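Local coordinates for protein xyloglucan-specific endo-beta-1,4-glucanase BoGH9A (Bacteroides ovatus, PDB 6DHT) that cleaves internal beta-1,4-glucosidic bonds in the xyloglucan backbone, releasing xyloglucan oligosaccharides, at residues Y25-E30 and T81-Y86; Y190-D195 and L387-E392; G438-K443 and M471-G476; T465-N470 and S562-L567. All blocks are in the same frame, centred on the assembly; numbering follows the deposited sequence.

Interaction 1. Residues Y25-E30 and T81-Y86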
loop_
_atom_site.group_PDB
_atom_site.type_symbol
_atom_site.label_atom_id
_atom_site.label_comp_id
_atom_site.label_asym_id
_atom_site.label_seq_id
_atom_site.Cartn_x
_atom_site.Cartn_y
_atom_site.Cartn_z
ATOM N N TYR A 25 0.942 -13.988 -16.868
ATOM C CA TYR A 25 2.393 -14.005 -16.735
ATOM C C TYR A 25 3.086 -13.196 -17.797
ATOM O O TYR A 25 2.645 -13.153 -18.943
ATOM C CB TYR A 25 2.924 -15.435 -16.852
ATOM C CG TYR A 25 2.283 -16.369 -15.891
ATOM C CD1 TYR A 25 2.746 -16.506 -14.580
ATOM C CD2 TYR A 25 1.207 -17.148 -16.285
ATOM C CE1 TYR A 25 2.132 -17.355 -13.683
ATOM C CE2 TYR A 25 0.599 -18.006 -15.404
ATOM C CZ TYR A 25 1.068 -18.111 -14.108
ATOM O OH TYR A 25 0.466 -18.962 -13.213
ATOM N N TYR A 26 4.179 -12.538 -17.420
ATOM C CA TYR A 26 5.025 -11.897 -18.425
ATOM C C TYR A 26 5.757 -12.971 -19.232
ATOM O O TYR A 26 6.043 -14.048 -18.690
ATOM C CB TYR A 26 6.061 -10.952 -17.790
ATOM C CG TYR A 26 5.440 -9.730 -17.127
ATOM C CD1 TYR A 26 5.164 -8.583 -17.849
ATOM C CD2 TYR A 26 5.076 -9.772 -15.791
ATOM C CE1 TYR A 26 4.565 -7.474 -17.242
ATOM C CE2 TYR A 26 4.480 -8.674 -15.175
ATOM C CZ TYR A 26 4.209 -7.555 -15.909
ATOM O OH TYR A 26 3.596 -6.505 -15.275
ATOM N N PRO A 27 6.105 -12.665 -20.498
ATOM C CA PRO A 27 6.743 -13.703 -21.325
ATOM C C PRO A 27 7.999 -14.330 -20.716
ATOM O O PRO A 27 8.199 -15.539 -20.878
ATOM C CB PRO A 27 7.083 -12.953 -22.607
ATOM C CG PRO A 27 6.017 -11.931 -22.727
ATOM C CD PRO A 27 5.809 -11.458 -21.288
ATOM N N ASN A 28 8.829 -13.540 -20.035
ATOM C CA ASN A 28 10.050 -14.074 -19.448
ATOM C C ASN A 28 9.963 -14.386 -17.975
ATOM O O ASN A 28 10.967 -14.705 -17.352
ATOM C CB ASN A 28 11.215 -13.127 -19.697
ATOM C CG ASN A 28 11.610 -13.088 -21.149
ATOM O OD1 ASN A 28 11.554 -14.110 -21.852
ATOM N ND2 ASN A 28 11.989 -11.905 -21.620
ATOM N N GLN A 29 8.752 -14.330 -17.422
ATOM C CA GLN A 29 8.541 -14.621 -16.008
ATOM C C GLN A 29 8.636 -16.103 -15.720
ATOM O O GLN A 29 8.382 -16.927 -16.597
ATOM C CB GLN A 29 7.152 -14.116 -15.589
ATOM C CG GLN A 29 6.960 -13.950 -14.099
ATOM C CD GLN A 29 5.524 -13.584 -13.745
ATOM O OE1 GLN A 29 4.822 -12.961 -14.550
ATOM N NE2 GLN A 29 5.076 -13.989 -12.562
ATOM N N GLU A 30 8.994 -16.433 -14.492
ATOM C CA GLU A 30 8.749 -17.760 -13.971
ATOM C C GLU A 30 7.239 -17.971 -14.024
ATOM O O GLU A 30 6.447 -17.061 -13.727
ATOM C CB GLU A 30 9.284 -17.860 -12.549
ATOM C CG GLU A 30 9.144 -19.206 -11.863
ATOM C CD GLU A 30 9.735 -19.167 -10.462
ATOM O OE1 GLU A 30 9.018 -18.811 -9.506
ATOM O OE2 GLU A 30 10.941 -19.441 -10.310
ATOM N N THR A 81 7.291 -19.203 -23.355
ATOM C CA THR A 81 7.581 -17.764 -23.363
ATOM C C THR A 81 6.857 -16.990 -24.466
ATOM O O THR A 81 6.924 -15.769 -24.512
ATOM C CB THR A 81 9.086 -17.506 -23.480
ATOM O OG1 THR A 81 9.560 -18.081 -24.704
ATOM C CG2 THR A 81 9.844 -18.119 -22.318
ATOM N N THR A 82 6.161 -17.688 -25.360
ATOM C CA THR A 82 5.456 -17.008 -26.436
ATOM C C THR A 82 4.151 -16.374 -25.937
ATOM O O THR A 82 3.311 -17.072 -25.360
ATOM C CB THR A 82 5.161 -17.975 -27.608
ATOM O OG1 THR A 82 6.401 -18.477 -28.113
ATOM C CG2 THR A 82 4.437 -17.256 -28.722
ATOM N N PRO A 83 3.966 -15.058 -26.180
ATOM C CA PRO A 83 2.681 -14.446 -25.804
ATOM C C PRO A 83 1.483 -15.113 -26.469
ATOM O O PRO A 83 1.527 -15.477 -27.649
ATOM C CB PRO A 83 2.818 -13.004 -26.297
ATOM C CG PRO A 83 4.282 -12.748 -26.299
ATOM C CD PRO A 83 4.915 -14.057 -26.699
ATOM N N GLY A 84 0.410 -15.270 -25.710
ATOM C CA GLY A 84 -0.775 -15.929 -26.216
ATOM C C GLY A 84 -1.703 -16.388 -25.116
ATOM O O GLY A 84 -1.460 -16.119 -23.933
ATOM N N LYS A 85 -2.769 -17.085 -25.506
ATOM C CA LYS A 85 -3.717 -17.663 -24.562
ATOM C C LYS A 85 -3.529 -19.165 -24.567
ATOM O O LYS A 85 -3.408 -19.770 -25.635
ATOM C CB LYS A 85 -5.155 -17.307 -24.954
ATOM C CG LYS A 85 -6.203 -17.849 -24.008
ATOM C CD LYS A 85 -7.621 -17.513 -24.471
ATOM C CE LYS A 85 -8.642 -18.159 -23.557
ATOM N NZ LYS A 85 -10.050 -17.785 -23.890
ATOM N N TYR A 86 -3.480 -19.750 -23.377
ATOM C CA TYR A 86 -3.094 -21.148 -23.201
ATOM C C TYR A 86 -4.082 -21.868 -22.293
ATOM O O TYR A 86 -4.823 -21.238 -21.530
ATOM C CB TYR A 86 -1.681 -21.250 -22.606
ATOM C CG TYR A 86 -0.629 -20.711 -23.526
ATOM C CD1 TYR A 86 -0.036 -21.524 -24.487
ATOM C CD2 TYR A 86 -0.240 -19.384 -23.455
ATOM C CE1 TYR A 86 0.905 -21.034 -25.336
ATOM C CE2 TYR A 86 0.705 -18.881 -24.302
ATOM C CZ TYR A 86 1.284 -19.720 -25.247
ATOM O OH TYR A 86 2.231 -19.243 -26.113
#

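Interaction 2. Residues Y190-D195 and L387-E392. With EDO (1,2-ethanediol), chain P.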
loop_
_atom_site.group_PDB
_atom_site.type_symbol
_atom_site.label_atom_id
_atom_site.label_comp_id
_atom_site.label_asym_id
_atom_site.label_seq_id
_atom_site.Cartn_x
_atom_site.Cartn_y
_atom_site.Cartn_z
ATOM N N TYR A 190 7.582 5.996 -6.852
ATOM C CA TYR A 190 7.539 7.016 -7.901
ATOM C C TYR A 190 8.939 7.505 -8.313
ATOM O O TYR A 190 9.258 7.614 -9.506
ATOM C CB TYR A 190 6.684 8.203 -7.425
ATOM C CG TYR A 190 6.749 9.355 -8.394
ATOM C CD1 TYR A 190 5.935 9.378 -9.524
ATOM C CD2 TYR A 190 7.633 10.411 -8.176
ATOM C CE1 TYR A 190 6.049 10.415 -10.457
ATOM C CE2 TYR A 190 7.731 11.420 -9.064
ATOM C CZ TYR A 190 6.925 11.437 -10.186
ATOM O OH TYR A 190 7.088 12.501 -11.075
ATOM N N GLN A 191 9.774 7.782 -7.320
ATOM C CA GLN A 191 11.110 8.336 -7.561
ATOM C C GLN A 191 12.013 7.381 -8.313
ATOM O O GLN A 191 12.983 7.816 -8.953
ATOM C CB GLN A 191 11.744 8.739 -6.237
ATOM C CG GLN A 191 11.164 10.021 -5.645
ATOM C CD GLN A 191 11.652 10.293 -4.242
ATOM O OE1 GLN A 191 12.632 11.004 -4.042
ATOM N NE2 GLN A 191 10.949 9.786 -3.254
ATOM N N LEU A 192 11.719 6.087 -8.280
ATOM C CA LEU A 192 12.506 5.070 -9.000
ATOM C C LEU A 192 12.085 4.908 -10.443
ATOM O O LEU A 192 12.862 4.371 -11.239
ATOM C CB LEU A 192 12.333 3.714 -8.326
ATOM C CG LEU A 192 12.782 3.552 -6.878
ATOM C CD1 LEU A 192 12.248 2.248 -6.299
ATOM C CD2 LEU A 192 14.272 3.646 -6.765
ATOM N N PHE A 193 10.861 5.304 -10.789
ATOM C CA PHE A 193 10.267 5.007 -12.085
ATOM C C PHE A 193 9.565 6.211 -12.695
ATOM O O PHE A 193 8.398 6.191 -13.027
ATOM C CB PHE A 193 9.272 3.830 -11.946
ATOM C CG PHE A 193 9.908 2.560 -11.416
ATOM C CD1 PHE A 193 10.743 1.812 -12.214
ATOM C CD2 PHE A 193 9.692 2.140 -10.122
ATOM C CE1 PHE A 193 11.367 0.681 -11.726
ATOM C CE2 PHE A 193 10.317 1.009 -9.629
ATOM C CZ PHE A 193 11.125 0.260 -10.433
ATOM N N LEU A 194 10.311 7.287 -12.868
ATOM C CA LEU A 194 9.707 8.523 -13.327
ATOM C C LEU A 194 9.028 8.411 -14.677
ATOM O O LEU A 194 7.946 8.943 -14.872
ATOM C CB LEU A 194 10.771 9.652 -13.363
ATOM C CG LEU A 194 11.332 10.082 -11.991
ATOM C CD1 LEU A 194 12.420 11.162 -12.142
ATOM C CD2 LEU A 194 10.273 10.587 -11.085
ATOM N N ASP A 195 9.692 7.764 -15.646
ATOM C CA ASP A 195 9.123 7.621 -16.988
ATOM C C ASP A 195 7.824 6.823 -16.946
ATOM O O ASP A 195 6.846 7.176 -17.587
ATOM C CB ASP A 195 10.115 6.945 -17.966
ATOM C CG ASP A 195 11.222 7.858 -18.427
ATOM O OD1 ASP A 195 11.155 9.088 -18.199
ATOM O OD2 ASP A 195 12.166 7.300 -19.030
ATOM N N LEU A 387 19.058 5.180 -0.149
ATOM C CA LEU A 387 19.514 4.256 -1.191
ATOM C C LEU A 387 19.192 4.741 -2.604
ATOM O O LEU A 387 19.558 4.094 -3.579
ATOM C CB LEU A 387 18.886 2.878 -0.991
ATOM C CG LEU A 387 19.280 2.128 0.273
ATOM C CD1 LEU A 387 18.492 0.831 0.319
ATOM C CD2 LEU A 387 20.762 1.857 0.374
ATOM N N GLN A 388 18.533 5.884 -2.724
ATOM C CA GLN A 388 18.137 6.419 -4.023
ATOM C C GLN A 388 19.334 6.720 -4.922
ATOM O O GLN A 388 20.264 7.411 -4.506
ATOM C CB GLN A 388 17.340 7.706 -3.812
ATOM C CG GLN A 388 16.152 7.849 -4.722
ATOM C CD GLN A 388 15.232 8.971 -4.285
ATOM O OE1 GLN A 388 14.491 8.856 -3.289
ATOM N NE2 GLN A 388 15.275 10.072 -5.021
ATOM N N PRO A 389 19.299 6.237 -6.173
ATOM C CA PRO A 389 20.407 6.510 -7.099
ATOM C C PRO A 389 20.422 7.934 -7.644
ATOM O O PRO A 389 19.485 8.713 -7.429
ATOM C CB PRO A 389 20.174 5.499 -8.225
ATOM C CG PRO A 389 18.723 5.217 -8.192
ATOM C CD PRO A 389 18.300 5.328 -6.759
ATOM N N GLY A 390 21.512 8.273 -8.325
ATOM C CA GLY A 390 21.660 9.577 -8.948
ATOM C C GLY A 390 21.983 10.696 -7.976
ATOM O O GLY A 390 22.390 11.784 -8.384
ATOM N N ARG A 391 21.802 10.438 -6.686
ATOM C CA ARG A 391 22.129 11.418 -5.668
ATOM C C ARG A 391 23.591 11.260 -5.308
ATOM O O ARG A 391 24.007 10.189 -4.864
ATOM C CB ARG A 391 21.260 11.199 -4.436
ATOM C CG ARG A 391 20.868 12.491 -3.763
ATOM C CD ARG A 391 20.182 12.234 -2.448
ATOM N NE ARG A 391 18.761 12.569 -2.517
ATOM C CZ ARG A 391 17.773 11.722 -2.254
ATOM N NH1 ARG A 391 18.030 10.484 -1.878
ATOM N NH2 ARG A 391 16.524 12.127 -2.352
ATOM N N GLU A 392 24.364 12.327 -5.502
ATOM C CA GLU A 392 25.817 12.290 -5.337
ATOM C C GLU A 392 26.269 12.432 -3.883
ATOM O O GLU A 392 26.586 13.535 -3.427
ATOM C CB GLU A 392 26.454 13.402 -6.168
ATOM C CG GLU A 392 26.190 13.284 -7.664
ATOM C CD GLU A 392 26.989 14.287 -8.478
ATOM O OE1 GLU A 392 27.730 15.089 -7.870
ATOM O OE2 GLU A 392 26.879 14.271 -9.723
HETATM C C1 EDO P . 14.839 1.946 -11.354
HETATM O O1 EDO P . 15.495 3.218 -11.204
HETATM C C2 EDO P . 14.739 1.519 -12.824
HETATM O O2 EDO P . 15.659 0.458 -13.103
#

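Interaction 3. Residues G438-K443 and M471-G476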
loop_
_atom_site.group_PDB
_atom_site.type_symbol
_atom_site.label_atom_id
_atom_site.label_comp_id
_atom_site.label_asym_id
_atom_site.label_seq_id
_atom_site.Cartn_x
_atom_site.Cartn_y
_atom_site.Cartn_z
ATOM N N GLY A 438 -4.501 -7.542 7.867
ATOM C CA GLY A 438 -3.839 -6.740 6.846
ATOM C C GLY A 438 -2.591 -7.391 6.298
ATOM O O GLY A 438 -1.809 -6.748 5.590
ATOM N N CYS A 439 -2.385 -8.671 6.588
ATOM C CA CYS A 439 -1.118 -9.319 6.245
ATOM C C CYS A 439 -0.779 -9.307 4.766
ATOM O O CYS A 439 0.388 -9.337 4.407
ATOM C CB CYS A 439 -1.093 -10.766 6.727
ATOM S SG CYS A 439 -2.407 -11.839 6.055
ATOM N N LEU A 440 -1.767 -9.291 3.886
ATOM C CA LEU A 440 -1.446 -9.388 2.460
ATOM C C LEU A 440 -0.699 -8.149 2.011
ATOM O O LEU A 440 0.174 -8.245 1.150
ATOM C CB LEU A 440 -2.680 -9.592 1.607
ATOM C CG LEU A 440 -3.404 -10.921 1.874
ATOM C CD1 LEU A 440 -4.604 -11.001 0.945
ATOM C CD2 LEU A 440 -2.535 -12.143 1.685
ATOM N N ALA A 441 -1.026 -7.003 2.601
ATOM C CA ALA A 441 -0.287 -5.774 2.304
ATOM C C ALA A 441 0.946 -5.667 3.193
ATOM O O ALA A 441 2.065 -5.440 2.696
ATOM C CB ALA A 441 -1.164 -4.564 2.496
ATOM N N GLU A 442 0.743 -5.761 4.503
ATOM C CA GLU A 442 1.794 -5.478 5.488
ATOM C C GLU A 442 2.969 -6.404 5.392
ATOM O O GLU A 442 4.111 -5.987 5.632
ATOM C CB GLU A 442 1.269 -5.576 6.919
ATOM C CG GLU A 442 2.239 -4.968 7.961
ATOM C CD GLU A 442 1.776 -5.080 9.430
ATOM O OE1 GLU A 442 0.652 -4.662 9.765
ATOM O OE2 GLU A 442 2.563 -5.570 10.271
ATOM N N LYS A 443 2.709 -7.669 5.085
ATOM C CA LYS A 443 3.777 -8.627 4.965
ATOM C C LYS A 443 3.989 -9.062 3.532
ATOM O O LYS A 443 5.082 -8.913 3.007
ATOM C CB LYS A 443 3.590 -9.817 5.885
ATOM C CG LYS A 443 4.833 -10.662 5.956
ATOM C CD LYS A 443 4.857 -11.548 7.151
ATOM C CE LYS A 443 6.230 -12.157 7.297
ATOM N NZ LYS A 443 6.250 -13.191 8.353
ATOM N N MET A 471 3.713 -11.542 -5.464
ATOM C CA MET A 471 2.585 -11.025 -6.238
ATOM C C MET A 471 1.663 -12.157 -6.747
ATOM O O MET A 471 0.437 -12.034 -6.669
ATOM C CB MET A 471 3.046 -10.098 -7.385
ATOM C CG MET A 471 1.895 -9.503 -8.170
ATOM S SD MET A 471 0.766 -8.475 -7.148
ATOM C CE MET A 471 1.772 -7.037 -7.129
ATOM N N ASP A 472 2.241 -13.238 -7.257
ATOM C CA ASP A 472 1.439 -14.368 -7.705
ATOM C C ASP A 472 0.544 -14.865 -6.568
ATOM O O ASP A 472 -0.607 -15.271 -6.807
ATOM C CB ASP A 472 2.342 -15.508 -8.146
ATOM C CG ASP A 472 2.901 -15.336 -9.555
ATOM O OD1 ASP A 472 2.817 -14.263 -10.186
ATOM O OD2 ASP A 472 3.451 -16.333 -10.075
ATOM N N TYR A 473 1.075 -14.880 -5.351
ATOM C CA TYR A 473 0.312 -15.330 -4.190
ATOM C C TYR A 473 -0.961 -14.509 -4.022
ATOM O O TYR A 473 -2.058 -15.077 -3.879
ATOM C CB TYR A 473 1.145 -15.291 -2.886
ATOM C CG TYR A 473 0.441 -15.905 -1.702
ATOM C CD1 TYR A 473 -0.517 -15.203 -1.003
ATOM C CD2 TYR A 473 0.712 -17.200 -1.315
ATOM C CE1 TYR A 473 -1.197 -15.759 0.061
ATOM C CE2 TYR A 473 0.047 -17.761 -0.248
ATOM C CZ TYR A 473 -0.893 -17.035 0.438
ATOM O OH TYR A 473 -1.583 -17.617 1.495
ATOM N N ILE A 474 -0.887 -13.186 -3.990
ATOM C CA ILE A 474 -2.122 -12.452 -3.776
ATOM C C ILE A 474 -3.058 -12.493 -4.963
ATOM O O ILE A 474 -4.253 -12.229 -4.775
ATOM C CB ILE A 474 -1.939 -11.003 -3.335
ATOM C CG1 ILE A 474 -1.394 -10.190 -4.476
ATOM C CG2 ILE A 474 -1.087 -10.883 -2.025
ATOM C CD1 ILE A 474 -1.728 -8.741 -4.319
ATOM N N LEU A 475 -2.549 -12.798 -6.157
ATOM C CA LEU A 475 -3.374 -12.842 -7.358
ATOM C C LEU A 475 -4.003 -14.218 -7.640
ATOM O O LEU A 475 -4.613 -14.411 -8.688
ATOM C CB LEU A 475 -2.593 -12.299 -8.562
ATOM C CG LEU A 475 -2.138 -10.848 -8.419
ATOM C CD1 LEU A 475 -1.279 -10.513 -9.617
ATOM C CD2 LEU A 475 -3.315 -9.904 -8.280
ATOM N N GLY A 476 -3.842 -15.144 -6.706
ATOM C CA GLY A 476 -4.585 -16.401 -6.771
ATOM C C GLY A 476 -3.817 -17.646 -6.388
ATOM O O GLY A 476 -4.434 -18.715 -6.176
#

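Interaction 4. Residues T465-N470 and S562-L567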
loop_
_atom_site.group_PDB
_atom_site.type_symbol
_atom_site.label_atom_id
_atom_site.label_comp_id
_atom_site.label_asym_id
_atom_site.label_seq_id
_atom_site.Cartn_x
_atom_site.Cartn_y
_atom_site.Cartn_z
ATOM N N THR A 465 12.824 -12.177 -8.729
ATOM C CA THR A 465 12.057 -13.381 -8.970
ATOM C C THR A 465 11.161 -13.642 -7.782
ATOM O O THR A 465 9.977 -14.016 -7.942
ATOM C CB THR A 465 13.008 -14.559 -9.198
ATOM O OG1 THR A 465 13.693 -14.355 -10.425
ATOM C CG2 THR A 465 12.247 -15.863 -9.315
ATOM N N ASN A 466 11.691 -13.470 -6.577
ATOM C CA ASN A 466 10.919 -13.690 -5.376
ATOM C C ASN A 466 9.818 -12.641 -5.130
ATOM O O ASN A 466 8.775 -12.941 -4.554
ATOM C CB ASN A 466 11.852 -13.884 -4.171
ATOM C CG ASN A 466 12.382 -15.302 -4.096
ATOM O OD1 ASN A 466 11.679 -16.180 -3.608
ATOM N ND2 ASN A 466 13.598 -15.523 -4.564
ATOM N N ALA A 467 10.043 -11.412 -5.598
ATOM C CA ALA A 467 9.028 -10.380 -5.510
ATOM C C ALA A 467 7.834 -10.747 -6.385
ATOM O O ALA A 467 6.687 -10.614 -5.961
ATOM C CB ALA A 467 9.592 -9.038 -5.896
ATOM N N TYR A 468 8.086 -11.242 -7.589
ATOM C CA TYR A 468 6.988 -11.706 -8.455
ATOM C C TYR A 468 6.245 -12.890 -7.835
ATOM O O TYR A 468 5.040 -12.994 -7.976
ATOM C CB TYR A 468 7.463 -12.066 -9.872
ATOM C CG TYR A 468 7.802 -10.894 -10.768
ATOM C CD1 TYR A 468 6.801 -10.179 -11.440
ATOM C CD2 TYR A 468 9.116 -10.568 -11.041
ATOM C CE1 TYR A 468 7.116 -9.124 -12.301
ATOM C CE2 TYR A 468 9.430 -9.498 -11.883
ATOM C CZ TYR A 468 8.431 -8.804 -12.525
ATOM O OH TYR A 468 8.785 -7.759 -13.365
ATOM N N ARG A 469 6.962 -13.756 -7.124
ATOM C CA ARG A 469 6.298 -14.896 -6.473
ATOM C C ARG A 469 5.266 -14.427 -5.451
ATOM O O ARG A 469 4.164 -14.981 -5.354
ATOM C CB ARG A 469 7.308 -15.830 -5.805
ATOM C CG ARG A 469 8.186 -16.576 -6.780
ATOM C CD ARG A 469 9.296 -17.363 -6.088
ATOM N NE ARG A 469 10.136 -18.080 -7.040
ATOM C CZ ARG A 469 11.347 -18.556 -6.755
ATOM N NH1 ARG A 469 11.871 -18.401 -5.545
ATOM N NH2 ARG A 469 12.037 -19.196 -7.675
ATOM N N ASN A 470 5.608 -13.411 -4.665
ATOM C CA ASN A 470 4.680 -12.887 -3.677
ATOM C C ASN A 470 3.484 -12.220 -4.341
ATOM O O ASN A 470 2.358 -12.313 -3.834
ATOM C CB ASN A 470 5.365 -11.884 -2.730
ATOM C CG ASN A 470 6.033 -12.551 -1.557
ATOM O OD1 ASN A 470 6.208 -13.760 -1.540
ATOM N ND2 ASN A 470 6.458 -11.755 -0.580
ATOM N N SER A 562 3.248 -1.582 -9.468
ATOM C CA SER A 562 3.825 -0.615 -10.394
ATOM C C SER A 562 5.263 -0.950 -10.654
ATOM O O SER A 562 5.699 -0.918 -11.807
ATOM C CB SER A 562 3.761 0.782 -9.839
ATOM O OG SER A 562 2.413 1.155 -9.539
ATOM N N SER A 563 6.029 -1.237 -9.607
ATOM C CA SER A 563 7.443 -1.550 -9.795
ATOM C C SER A 563 7.665 -2.860 -10.554
ATOM O O SER A 563 8.538 -2.923 -11.416
ATOM C CB SER A 563 8.200 -1.539 -8.466
ATOM O OG SER A 563 7.765 -2.536 -7.574
ATOM N N LEU A 564 6.870 -3.891 -10.281
ATOM C CA LEU A 564 7.002 -5.147 -11.018
ATOM C C LEU A 564 6.635 -4.967 -12.482
ATOM O O LEU A 564 7.275 -5.567 -13.373
ATOM C CB LEU A 564 6.148 -6.250 -10.387
ATOM C CG LEU A 564 6.583 -6.765 -9.024
ATOM C CD1 LEU A 564 5.666 -7.856 -8.549
ATOM C CD2 LEU A 564 8.051 -7.225 -8.986
ATOM N N ASP A 565 5.610 -4.184 -12.773
ATOM C CA ASP A 565 5.264 -3.882 -14.165
ATOM C C ASP A 565 6.359 -3.045 -14.851
ATOM O O ASP A 565 6.800 -3.370 -15.964
ATOM C CB ASP A 565 3.912 -3.186 -14.255
ATOM C CG ASP A 565 3.388 -3.109 -15.655
ATOM O OD1 ASP A 565 3.381 -4.159 -16.370
ATOM O OD2 ASP A 565 2.926 -2.037 -16.059
ATOM N N ALA A 566 6.834 -1.994 -14.198
ATOM C CA ALA A 566 7.893 -1.158 -14.771
ATOM C C ALA A 566 9.132 -1.978 -15.067
ATOM O O ALA A 566 9.768 -1.763 -16.112
ATOM C CB ALA A 566 8.228 -0.057 -13.851
ATOM N N LEU A 567 9.503 -2.881 -14.169
ATOM C CA LEU A 567 10.744 -3.658 -14.324
ATOM C C LEU A 567 10.661 -4.778 -15.363
ATOM O O LEU A 567 11.691 -5.307 -15.796
ATOM C CB LEU A 567 11.213 -4.208 -12.973
ATOM C CG LEU A 567 11.790 -3.142 -12.020
ATOM C CD1 LEU A 567 11.936 -3.724 -10.654
ATOM C CD2 LEU A 567 13.160 -2.615 -12.518
#

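Interaction 1. Residues Y25-E30 and T81-Y86
The side chains of Pro27 and Pro83, both pyrrolidine rings, cross at about a right angle and touch through their CG atoms, 4.1 Å from Pro27 CG to Pro83 CG. Beside them each carbonyl oxygen lies against carbon atoms of the other segment. Pro27 O faces the aliphatic side of Thr81: Thr81 CA approaches Pro27 O at 3.4 Å as a CA-H...O contact, with an angle of 130° at the hydrogen, and Thr81 CG2 stands equally near that oxygen. The methyl gets there because the hydroxyl takes the place between backbone N and carbonyl carbon (chi1 60°), which leaves CG2 beside the backbone N. Likewise, Pro27 CB lies 3.4 Å from Thr81 O.

Each segment is braced from within. Residues 26-29 form a type I beta turn, in which Gln29 N donates to Tyr26 O at 3.0 Å, while Gln29 OE1 folds back to accept Tyr26 N at 3.0 Å along a nearly straight N-H line (163°). In 81-86, Tyr86 OH reaches Thr82 O from above the carbonyl plane at a short 2.5 Å. Lys31 NZ also donates to Pro27 O, giving that carbonyl a conventional partner beside Thr81.

The contact lies at the surface of the Ig-like domain, joining the loop between strands 18-19 and 32-35 to the lead-in of strand 84-90, which belongs to the other sheet. With two proline rings and a C-H donor at the interface, cohesion here rests on shape and weak electrostatics between a beta turn and the loop leading into a strand.

Interaction 2. Residues Y190-D195 and L387-E392
Gln388 and Gln191 bring their side chains together at about a right angle, their amide planes 84° apart, with Gln388 CD 3.8 Å from Gln191 CD. Gln191 OE1 comes nearer, 3.3 Å from Gln388 CD, the oxygen lying beside the amide of Gln388. The pose follows from Gln191 having CG beside the backbone N (chi1 -75°) and an extended chain beyond it, which carries the amide off the end of helix 176-192. That amide has firmer partners: Arg280 NH2 donates to Gln191 OE1, and Gln191 NE2 donates to Gln187 O. Replacing Gln191 by an alanine would probably leave Arg280 without this acceptor and Gln388 without the amide it crosses.

Leu192 adds a looser apolar touch, its CD2 4.4 Å from Pro389 CD. Leu192 O accepts a hydrogen bond from O1 of a 1,2-ethanediol molecule at 2.9 Å, a probable crystallisation additive.

This surface contact ties the end of one helix to the loop joining helices 379-386 and 395-416 in the helical catalytic domain. Two amides meeting crosswise and an apolar touch at Pro389 imply a modest link, whereas the clear polar bonds of Gln191 are to Gln187 of its own helix and Arg280 of helix 265-281.

Interaction 3. Residues G438-K443 and M471-G476
Leu440 meets Tyr473 and Ile474 near the start of helix 439-458, just after Gly438, which is the N-cap residue. Gly438 O accepts Glu442 N at 2.9 Å, closing the first turn, from which Leu440 points toward 471-476. With CG beside its backbone N (chi1 -64°), Leu440 lies alongside Ile474, the two side chains sliding past each other in opposite directions. Ile474 CG2 is the atom that touches, 4.2 Å from Leu440 CB and as far from Leu440 CD2. The same CD2 methyl comes to the edge of the Tyr473 ring, near its plane, 4.2 Å from Tyr473 CE1, so the tyrosine offers its rim here; its ring also packs edge-to-face with Tyr428. Ala441 turns away from 471-476 onto Trp553 of helix 551-567. At Lys443 the helix is within a wider pi-type turn, and Lys443 NZ pairs with Asp434 in a salt bridge.

The opening turn of helix 439-458 is thus set against the closing turn of helix 461-474, where Leu475 already departs from helical angles. The two are consecutive helices of the catalytic domain, which in family 9 is an (alpha/alpha)6 barrel. Leu440 lies about 11 Å from the predicted proton donor Glu548, side chain to side chain. All three touching residues are buried and meet through carbon alone, which implies that this contact rests on burial of apolar surface and dispersion.

Interaction 4. Residues T465-N470 and S562-L567
Tyr468 and Leu564 lie alongside each other and run in opposite directions, each reaching toward the other's helix. Leu564 CD2 is centred over one face of the Tyr468 ring, 3.7 Å from the centroid and only 4° off the ring normal, a well-aligned CH-pi contact. Leu564 CB lies above the same face, out toward the rim, 3.6 Å from Tyr468 CE1. With CG beside the backbone N (chi1 -74°), the tyrosine stretches across to helix 551-567 far enough for its hydroxyl to donate to Leu564 O at 2.7 Å, tilted somewhat from the carbonyl plane. A phenylalanine at Tyr468 would lack the hydroxyl and is likely to leave Leu564 O without this donor and the ring less firmly placed beneath the methyl. Ala467 CB closes in on Leu564 CD2 at 3.9 Å, so this one methyl is shared by ring and alanine.

Helices 461-474 and 551-567 pass with their local axes 10.8 Å apart at -129°. Leu564 also packs on Leu464 and Met471 of the former helix. The chemistry implies an apolar helix interface pinned by one directional bond that holds the ring in place under the methyl.

Overall arrangement
Interaction 3 is the wholly buried contact and interaction 4 is partly buried, whereas interactions 1 and 2 lie at the surface. Interactions 3 and 4 both use helix 461-474 and adjoin where Met471 CB meets Leu564 CD1 at 3.6 Å; the former is purely apolar, the latter adds a tyrosine hydrogen bond. The loop of interaction 1 joins the Ig-like domain to this helical pair, through a Glu30-Arg469 salt bridge and a Tyr26-Asp565 hydrogen bond, so charge and polarity gather at the domain boundary. Interaction 2, built on crossed amides, reaches interaction 4 through Phe193, at the junction of helices 176-192 and 194-199, which packs on Ser563, Ala566 and Leu567.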